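Oxalate biosynthetic component 1 (Burkholderia thailandensis, PDB 5IKY) probably makes oxalate under quorum-sensing control, as a bifunctional enzyme that combines a serine hydrolase of the alpha/beta-hydrolase type with an additional lyase activity. Local coordinates at residues Pro434-Leu439 and Leu467-Ile472; Pro713-Thr718 and Gly1003-His1008. One frame throughout, in Å; residues are numbered along the deposited sequence.

Interaction 1 of 2, residues Pro434-Leu439 and Leu467-Ile472; sequences PTVEKL and LDLDGI
V436 of helix 418-442 packs on L467 and L469, which lie in the turn between helix 460-466 and strand 471-474. The setting is a closed parallel barrel of the TIM-barrel type, with helix 418-442 packed against it and a beta-alpha-beta unit running from strand 446-451 through helix 460-466 to strand 471-474. V436 points from its helix toward the segment 467-472 and sends both methyls forward. V436 CG2 lies 4.0 Å from L467 CD1, and V436 CG1 lies 4.1 Å from L469 CD2. L469 CD2 is also 4.1 Å from V436 CG2, so it reaches both branches of the valine, and the short forked side chain is met by two leucines at once. The side chains cross obliquely in both pairs. Torsion decides which valine branch goes where: CG1 stands anti to the backbone N (chi1 175°), which leaves CG2 beside that N and turned to L467. Valine suits this place because its two methyls, branching at CB, offer one group to each leucine. L469, whose CB does not aim at the helix, still brings CD2 nearer through its longer chain. Between the leucines the chain turns at D468, whose positive phi closes a Schellman motif at the end of helix 460-466. I448 of strand 446-451 touches both V436 and L469, extending the apolar layer over the sheet. Just beyond, the carboxylate of D470 is held by its OD2, which forms a salt bridge with R440 NH2 and accepts a hydrogen bond from I448 N.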
ATOM      1  N   PRO A 434      10.311  20.664 -29.282  1.00 61.54           N
ATOM      2  CA  PRO A 434       9.417  21.743 -29.725  1.00 62.02           C
ATOM      3  C   PRO A 434       7.988  21.564 -29.222  1.00 64.41           C
ATOM      4  O   PRO A 434       7.335  22.550 -28.879  1.00 64.05           O
ATOM      5  CB  PRO A 434       9.466  21.640 -31.253  1.00 56.17           C
ATOM      6  CG  PRO A 434      10.763  20.975 -31.543  1.00 52.51           C
ATOM      7  CD  PRO A 434      10.946  19.990 -30.431  1.00 59.99           C
ATOM      8  N   THR A 435       7.518  20.322 -29.176  1.00 61.30           N
ATOM      9  CA  THR A 435       6.177  20.032 -28.678  1.00 54.98           C
ATOM     10  C   THR A 435       6.062  20.349 -27.187  1.00 63.52           C
ATOM     11  O   THR A 435       5.103  20.992 -26.755  1.00 61.37           O
ATOM     12  CB  THR A 435       5.793  18.561 -28.922  1.00 51.43           C
ATOM     13  OG1 THR A 435       5.643  18.337 -30.330  1.00 67.52           O
ATOM     14  CG2 THR A 435       4.484  18.220 -28.213  1.00 45.47           C
ATOM     15  N   VAL A 436       7.044  19.903 -26.409  1.00 46.40           N
ATOM     16  CA  VAL A 436       7.070  20.180 -24.979  1.00 54.09           C
ATOM     17  C   VAL A 436       7.075  21.683 -24.715  1.00 57.33           C
ATOM     18  O   VAL A 436       6.245  22.193 -23.962  1.00 59.51           O
ATOM     19  CB  VAL A 436       8.297  19.550 -24.297  1.00 58.07           C
ATOM     20  CG1 VAL A 436       8.354  19.956 -22.833  1.00 45.43           C
ATOM     21  CG2 VAL A 436       8.269  18.035 -24.438  1.00 59.40           C
ATOM     22  N   GLU A 437       8.005  22.388 -25.349  1.00 56.55           N
ATOM     23  CA  GLU A 437       8.122  23.831 -25.177  1.00 65.20           C
ATOM     24  C   GLU A 437       6.852  24.564 -25.601  1.00 54.51           C
ATOM     25  O   GLU A 437       6.447  25.536 -24.966  1.00 48.95           O
ATOM     26  CB  GLU A 437       9.321  24.363 -25.962  1.00 58.22           C
ATOM     27  CG  GLU A 437      10.665  23.944 -25.386  1.00 73.33           C
ATOM     28  CD  GLU A 437      11.835  24.456 -26.205  1.00 94.36           C
ATOM     29  OE1 GLU A 437      11.622  24.831 -27.378  1.00 98.82           O
ATOM     30  OE2 GLU A 437      12.964  24.487 -25.672  1.00108.42           O
ATOM     31  N   LYS A 438       6.219  24.087 -26.667  1.00 53.81           N
ATOM     32  CA  LYS A 438       4.989  24.697 -27.155  1.00 53.46           C
ATOM     33  C   LYS A 438       3.872  24.595 -26.117  1.00 58.65           C
ATOM     34  O   LYS A 438       3.118  25.547 -25.911  1.00 58.87           O
ATOM     35  CB  LYS A 438       4.556  24.045 -28.469  1.00 50.17           C
ATOM     36  CG  LYS A 438       3.489  24.814 -29.229  1.00 63.63           C
ATOM     37  CD  LYS A 438       3.138  24.114 -30.532  1.00 77.99           C
ATOM     38  CE  LYS A 438       2.917  25.106 -31.660  1.00 79.34           C
ATOM     39  NZ  LYS A 438       2.375  24.431 -32.871  1.00 90.01           N
ATOM     40  N   LEU A 439       3.781  23.443 -25.460  1.00 53.45           N
ATOM     41  CA  LEU A 439       2.752  23.214 -24.448  1.00 52.26           C
ATOM     42  C   LEU A 439       2.982  24.058 -23.192  1.00 44.22           C
ATOM     43  O   LEU A 439       2.037  24.605 -22.628  1.00 67.59           O
ATOM     44  CB  LEU A 439       2.692  21.730 -24.079  1.00 46.08           C
ATOM     45  CG  LEU A 439       2.149  20.791 -25.159  1.00 54.68           C
ATOM     46  CD1 LEU A 439       2.312  19.339 -24.743  1.00 47.03           C
ATOM     47  CD2 LEU A 439       0.691  21.103 -25.456  1.00 49.77           C
ATOM     48  N   LEU A 467      14.037  16.395 -21.159  1.00 64.93           N
ATOM     49  CA  LEU A 467      12.937  17.304 -21.443  1.00 55.82           C
ATOM     50  C   LEU A 467      12.376  17.912 -20.162  1.00 57.52           C
ATOM     51  O   LEU A 467      11.456  18.729 -20.208  1.00 58.82           O
ATOM     52  CB  LEU A 467      11.834  16.575 -22.211  1.00 58.20           C
ATOM     53  CG  LEU A 467      12.240  16.003 -23.570  1.00 55.93           C
ATOM     54  CD1 LEU A 467      11.100  15.204 -24.174  1.00 53.80           C
ATOM     55  CD2 LEU A 467      12.666  17.122 -24.509  1.00 48.36           C
ATOM     56  N   ASP A 468      12.943  17.508 -19.027  1.00 58.35           N
ATOM     57  CA  ASP A 468      12.514  17.995 -17.718  1.00 55.51           C
ATOM     58  C   ASP A 468      11.017  17.766 -17.520  1.00 49.27           C
ATOM     59  O   ASP A 468      10.286  18.667 -17.106  1.00 61.21           O
ATOM     60  CB  ASP A 468      12.861  19.481 -17.557  1.00 56.72           C
ATOM     61  CG  ASP A 468      12.766  19.953 -16.118  1.00 84.15           C
ATOM     62  OD1 ASP A 468      13.164  19.191 -15.210  1.00 94.70           O
ATOM     63  OD2 ASP A 468      12.295  21.090 -15.895  1.00 83.17           O
ATOM     64  N   LEU A 469      10.564  16.556 -17.829  1.00 58.76           N
ATOM     65  CA  LEU A 469       9.146  16.234 -17.734  1.00 43.11           C
ATOM     66  C   LEU A 469       8.733  15.944 -16.296  1.00 43.91           C
ATOM     67  O   LEU A 469       9.576  15.794 -15.411  1.00 42.93           O
ATOM     68  CB  LEU A 469       8.806  15.046 -18.629  1.00 44.48           C
ATOM     69  CG  LEU A 469       9.119  15.245 -20.113  1.00 57.12           C
ATOM     70  CD1 LEU A 469       8.619  14.062 -20.925  1.00 44.42           C
ATOM     71  CD2 LEU A 469       8.527  16.549 -20.631  1.00 43.69           C
ATOM     72  N   ASP A 470       7.427  15.866 -16.071  1.00 44.44           N
ATOM     73  CA  ASP A 470       6.895  15.721 -14.723  1.00 41.21           C
ATOM     74  C   ASP A 470       6.586  14.271 -14.376  1.00 49.54           C
ATOM     75  O   ASP A 470       6.667  13.870 -13.214  1.00 50.34           O
ATOM     76  CB  ASP A 470       5.638  16.576 -14.566  1.00 49.83           C
ATOM     77  CG  ASP A 470       5.851  18.008 -15.016  1.00 64.42           C
ATOM     78  OD1 ASP A 470       6.459  18.785 -14.252  1.00 69.45           O
ATOM     79  OD2 ASP A 470       5.414  18.355 -16.135  1.00 62.64           O
ATOM     80  N   GLY A 471       6.239  13.482 -15.389  1.00 45.65           N
ATOM     81  CA  GLY A 471       5.828  12.110 -15.164  1.00 45.45           C
ATOM     82  C   GLY A 471       6.301  11.131 -16.219  1.00 49.61           C
ATOM     83  O   GLY A 471       6.593  11.504 -17.353  1.00 46.85           O
ATOM     84  N   ILE A 472       6.382   9.864 -15.827  1.00 52.82           N
ATOM     85  CA  ILE A 472       6.751   8.790 -16.739  1.00 43.06           C
ATOM     86  C   ILE A 472       5.708   7.683 -16.660  1.00 48.64           C
ATOM     87  O   ILE A 472       5.295   7.292 -15.567  1.00 48.34           O
ATOM     88  CB  ILE A 472       8.142   8.214 -16.411  1.00 45.91           C
ATOM     89  CG1 ILE A 472       9.208   9.309 -16.466  1.00 50.07           C
ATOM     90  CG2 ILE A 472       8.496   7.097 -17.365  1.00 48.03           C
ATOM     91  CD1 ILE A 472      10.595   8.828 -16.096  1.00 46.23           C
TER

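Interaction 2 of 2, residues Pro713-Thr718 and Gly1003-His1008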
ATOM      1  N   PRO A 713       2.329  21.563   9.657  1.00 56.79           N
ATOM      2  CA  PRO A 713       2.839  22.387  10.761  1.00 53.78           C
ATOM      3  C   PRO A 713       1.879  22.437  11.946  1.00 60.56           C
ATOM      4  O   PRO A 713       2.319  22.406  13.095  1.00 67.08           O
ATOM      5  CB  PRO A 713       2.983  23.777  10.128  1.00 47.11           C
ATOM      6  CG  PRO A 713       3.108  23.520   8.664  1.00 44.95           C
ATOM      7  CD  PRO A 713       2.249  22.320   8.394  1.00 54.17           C
ATOM      8  N   ARG A 714       0.583  22.503  11.660  1.00 48.06           N
ATOM      9  CA  ARG A 714      -0.434  22.627  12.702  1.00 56.31           C
ATOM     10  C   ARG A 714      -1.057  21.296  13.106  1.00 61.01           C
ATOM     11  O   ARG A 714      -2.081  21.275  13.788  1.00 60.28           O
ATOM     12  CB  ARG A 714      -1.545  23.578  12.242  1.00 49.28           C
ATOM     13  CG  ARG A 714      -1.179  25.048  12.308  1.00 45.88           C
ATOM     14  CD  ARG A 714      -1.142  25.531  13.744  1.00 46.96           C
ATOM     15  NE  ARG A 714      -2.448  25.434  14.387  1.00 60.91           N
ATOM     16  CZ  ARG A 714      -2.686  25.808  15.639  1.00 62.00           C
ATOM     17  NH1 ARG A 714      -1.704  26.301  16.379  1.00 64.41           N
ATOM     18  NH2 ARG A 714      -3.902  25.688  16.153  1.00 61.59           N
ATOM     19  N   TYR A 715      -0.443  20.190  12.693  1.00 56.43           N
ATOM     20  CA  TYR A 715      -1.046  18.875  12.899  1.00 55.49           C
ATOM     21  C   TYR A 715      -1.243  18.527  14.372  1.00 51.44           C
ATOM     22  O   TYR A 715      -2.353  18.195  14.791  1.00 50.92           O
ATOM     23  CB  TYR A 715      -0.208  17.781  12.234  1.00 50.49           C
ATOM     24  CG  TYR A 715      -0.749  16.396  12.499  1.00 45.42           C
ATOM     25  CD1 TYR A 715      -1.881  15.935  11.837  1.00 43.97           C
ATOM     26  CD2 TYR A 715      -0.144  15.554  13.426  1.00 45.56           C
ATOM     27  CE1 TYR A 715      -2.388  14.669  12.081  1.00 47.23           C
ATOM     28  CE2 TYR A 715      -0.644  14.288  13.679  1.00 45.58           C
ATOM     29  CZ  TYR A 715      -1.766  13.851  13.002  1.00 51.60           C
ATOM     30  OH  TYR A 715      -2.270  12.594  13.249  1.00 49.55           O
ATOM     31  N   SER A 716      -0.169  18.589  15.151  1.00 52.62           N
ATOM     32  CA  SER A 716      -0.234  18.210  16.561  1.00 54.08           C
ATOM     33  C   SER A 716      -1.146  19.136  17.359  1.00 54.96           C
ATOM     34  O   SER A 716      -1.925  18.678  18.193  1.00 65.99           O
ATOM     35  CB  SER A 716       1.164  18.198  17.180  1.00 52.83           C
ATOM     36  OG  SER A 716       1.946  17.144  16.643  1.00 57.63           O
ATOM     37  N   ALA A 717      -1.045  20.436  17.095  1.00 59.72           N
ATOM     38  CA  ALA A 717      -1.891  21.420  17.764  1.00 60.03           C
ATOM     39  C   ALA A 717      -3.364  21.163  17.465  1.00 63.42           C
ATOM     40  O   ALA A 717      -4.210  21.244  18.356  1.00 55.82           O
ATOM     41  CB  ALA A 717      -1.504  22.829  17.346  1.00 48.90           C
ATOM     42  N   THR A 718      -3.662  20.848  16.208  1.00 53.01           N
ATOM     43  CA  THR A 718      -5.028  20.546  15.798  1.00 46.54           C
ATOM     44  C   THR A 718      -5.557  19.322  16.537  1.00 62.65           C
ATOM     45  O   THR A 718      -6.686  19.322  17.030  1.00 47.15           O
ATOM     46  CB  THR A 718      -5.126  20.301  14.281  1.00 45.36           C
ATOM     47  OG1 THR A 718      -4.505  21.382  13.577  1.00 50.80           O
ATOM     48  CG2 THR A 718      -6.578  20.190  13.853  1.00 50.06           C
ATOM     49  N   GLY A1003      -0.060   9.728  16.366  1.00 60.77           N
ATOM     50  CA  GLY A1003       0.452  10.518  17.470  1.00 55.49           C
ATOM     51  C   GLY A1003       1.855  11.048  17.244  1.00 62.08           C
ATOM     52  O   GLY A1003       2.395  11.761  18.089  1.00 62.98           O
ATOM     53  N   THR A1004       2.448  10.706  16.103  1.00 54.11           N
ATOM     54  CA  THR A1004       3.821  11.106  15.811  1.00 50.11           C
ATOM     55  C   THR A1004       3.934  11.835  14.478  1.00 58.16           C
ATOM     56  O   THR A1004       2.988  11.860  13.690  1.00 54.33           O
ATOM     57  CB  THR A1004       4.768   9.897  15.794  1.00 59.42           C
ATOM     58  OG1 THR A1004       4.225   8.876  14.946  1.00 60.42           O
ATOM     59  CG2 THR A1004       4.940   9.342  17.198  1.00 57.45           C
ATOM     60  N   THR A1005       5.098  12.430  14.230  1.00 55.04           N
ATOM     61  CA  THR A1005       5.321  13.189  13.003  1.00 60.17           C
ATOM     62  C   THR A1005       6.627  12.801  12.319  1.00 59.56           C
ATOM     63  O   THR A1005       6.983  13.364  11.286  1.00 71.10           O
ATOM     64  CB  THR A1005       5.338  14.711  13.269  1.00 57.07           C
ATOM     65  OG1 THR A1005       6.403  15.030  14.174  1.00 59.60           O
ATOM     66  CG2 THR A1005       4.013  15.172  13.863  1.00 49.55           C
ATOM     67  N   SER A1006       7.340  11.840  12.899  1.00 77.83           N
ATOM     68  CA  SER A1006       8.598  11.372  12.328  1.00 75.77           C
ATOM     69  C   SER A1006       8.352  10.615  11.027  1.00 75.13           C
ATOM     70  O   SER A1006       7.441   9.791  10.947  1.00 66.70           O
ATOM     71  CB  SER A1006       9.344  10.481  13.325  1.00 76.51           C
ATOM     72  OG  SER A1006      10.587  10.046  12.799  1.00 76.27           O
ATOM     73  N   ARG A1007       9.166  10.895  10.013  1.00 78.49           N
ATOM     74  CA  ARG A1007       9.023  10.243   8.714  1.00 79.38           C
ATOM     75  C   ARG A1007       9.611   8.832   8.706  1.00 81.32           C
ATOM     76  O   ARG A1007       9.340   8.043   7.799  1.00 79.18           O
ATOM     77  CB  ARG A1007       9.684  11.082   7.618  1.00 77.65           C
ATOM     78  CG  ARG A1007       9.059  12.450   7.408  1.00 82.65           C
ATOM     79  CD  ARG A1007       9.730  13.179   6.254  1.00 87.01           C
ATOM     80  NE  ARG A1007       9.174  14.513   6.043  1.00 95.48           N
ATOM     81  CZ  ARG A1007       8.205  14.791   5.177  1.00106.27           C
ATOM     82  NH1 ARG A1007       7.681  13.825   4.434  1.00 98.34           N
ATOM     83  NH2 ARG A1007       7.761  16.034   5.053  1.00113.24           N
ATOM     84  N   HIS A1008      10.414   8.520   9.721  1.00 72.32           N
ATOM     85  CA  HIS A1008      11.071   7.219   9.814  1.00 69.03           C
ATOM     86  C   HIS A1008      10.081   6.069   9.995  1.00 65.69           C
ATOM     87  O   HIS A1008      10.377   4.927   9.641  1.00 89.34           O
ATOM     88  CB  HIS A1008      12.081   7.217  10.967  1.00 66.54           C
ATOM     89  CG  HIS A1008      13.287   8.068  10.717  1.00 85.44           C
ATOM     90  ND1 HIS A1008      14.184   7.809   9.704  1.00 97.66           N
ATOM     91  CD2 HIS A1008      13.747   9.171  11.355  1.00103.28           C
ATOM     92  CE1 HIS A1008      15.143   8.718   9.724  1.00103.80           C
ATOM     93  NE2 HIS A1008      14.901   9.556  10.717  1.00110.58           N
TER
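Two side-chain torsions bring Y715 and T1005 together. CB of Y715 points toward the segment 1003-1008, and CG anti to the backbone N (chi1 176°) carries the ring on alongside T1005. In T1005 a chi1 of 61° sets OG1 between the backbone N and the carbonyl carbon and leaves CG2 beside the N, facing the tyrosine and its neighbour. This methyl is the centre of the contact: T1005 CG2 lies 4.2 Å from Y715 CD2 and 4.0 Å from S716 OG. It comes to the ring obliquely, and the two side chains run alongside, each heading the opposite way. Near the far end of the ring, CE2 of Y715 is 4.4 Å from T1004 O, a loose approach. Threonine suits its position by having two different branches, the methyl for packing and a hydroxyl hydrogen-bonded to D979 OD2. Tyrosine likewise gives its ring carbons to the packing, while its OH bonds to the carbonyl O of A1002. The small S716 lets the loop come close to the helix. N860 ties both sides together, its ND2 bonding to G1003 O and weakly to S716 OG. The contact thus joins the start of helix 715-734, in the cap domain, to the loop between helices 998-1002 and 1015-1025 of the C-terminal alpha/beta-hydrolase part, with helix 530-541 touching R714 and T718 and strand 1049-1054 touching S1006 and H1008.

The two contacts belong to different halves of the chain. Their centres lie 36 Å apart and their nearest atoms about 18 Å, so they do not touch, and they share no helix, strand or sheet. They follow in series: interaction 1 is complete before interaction 2 begins. Interaction 1, its segments 28 residues apart, packs helix 418-442 on the turn leading into the next barrel strand. The segments of interaction 2 lie 285 residues apart and bring the cap domain onto the C-terminal alpha/beta-hydrolase part. The chain thus holds two separate sheets, a parallel barrel that also carries the magnesium ligands H227 and E477 and a mixed sheet of alpha/beta-hydrolase type, a split consistent with two activities in one chain.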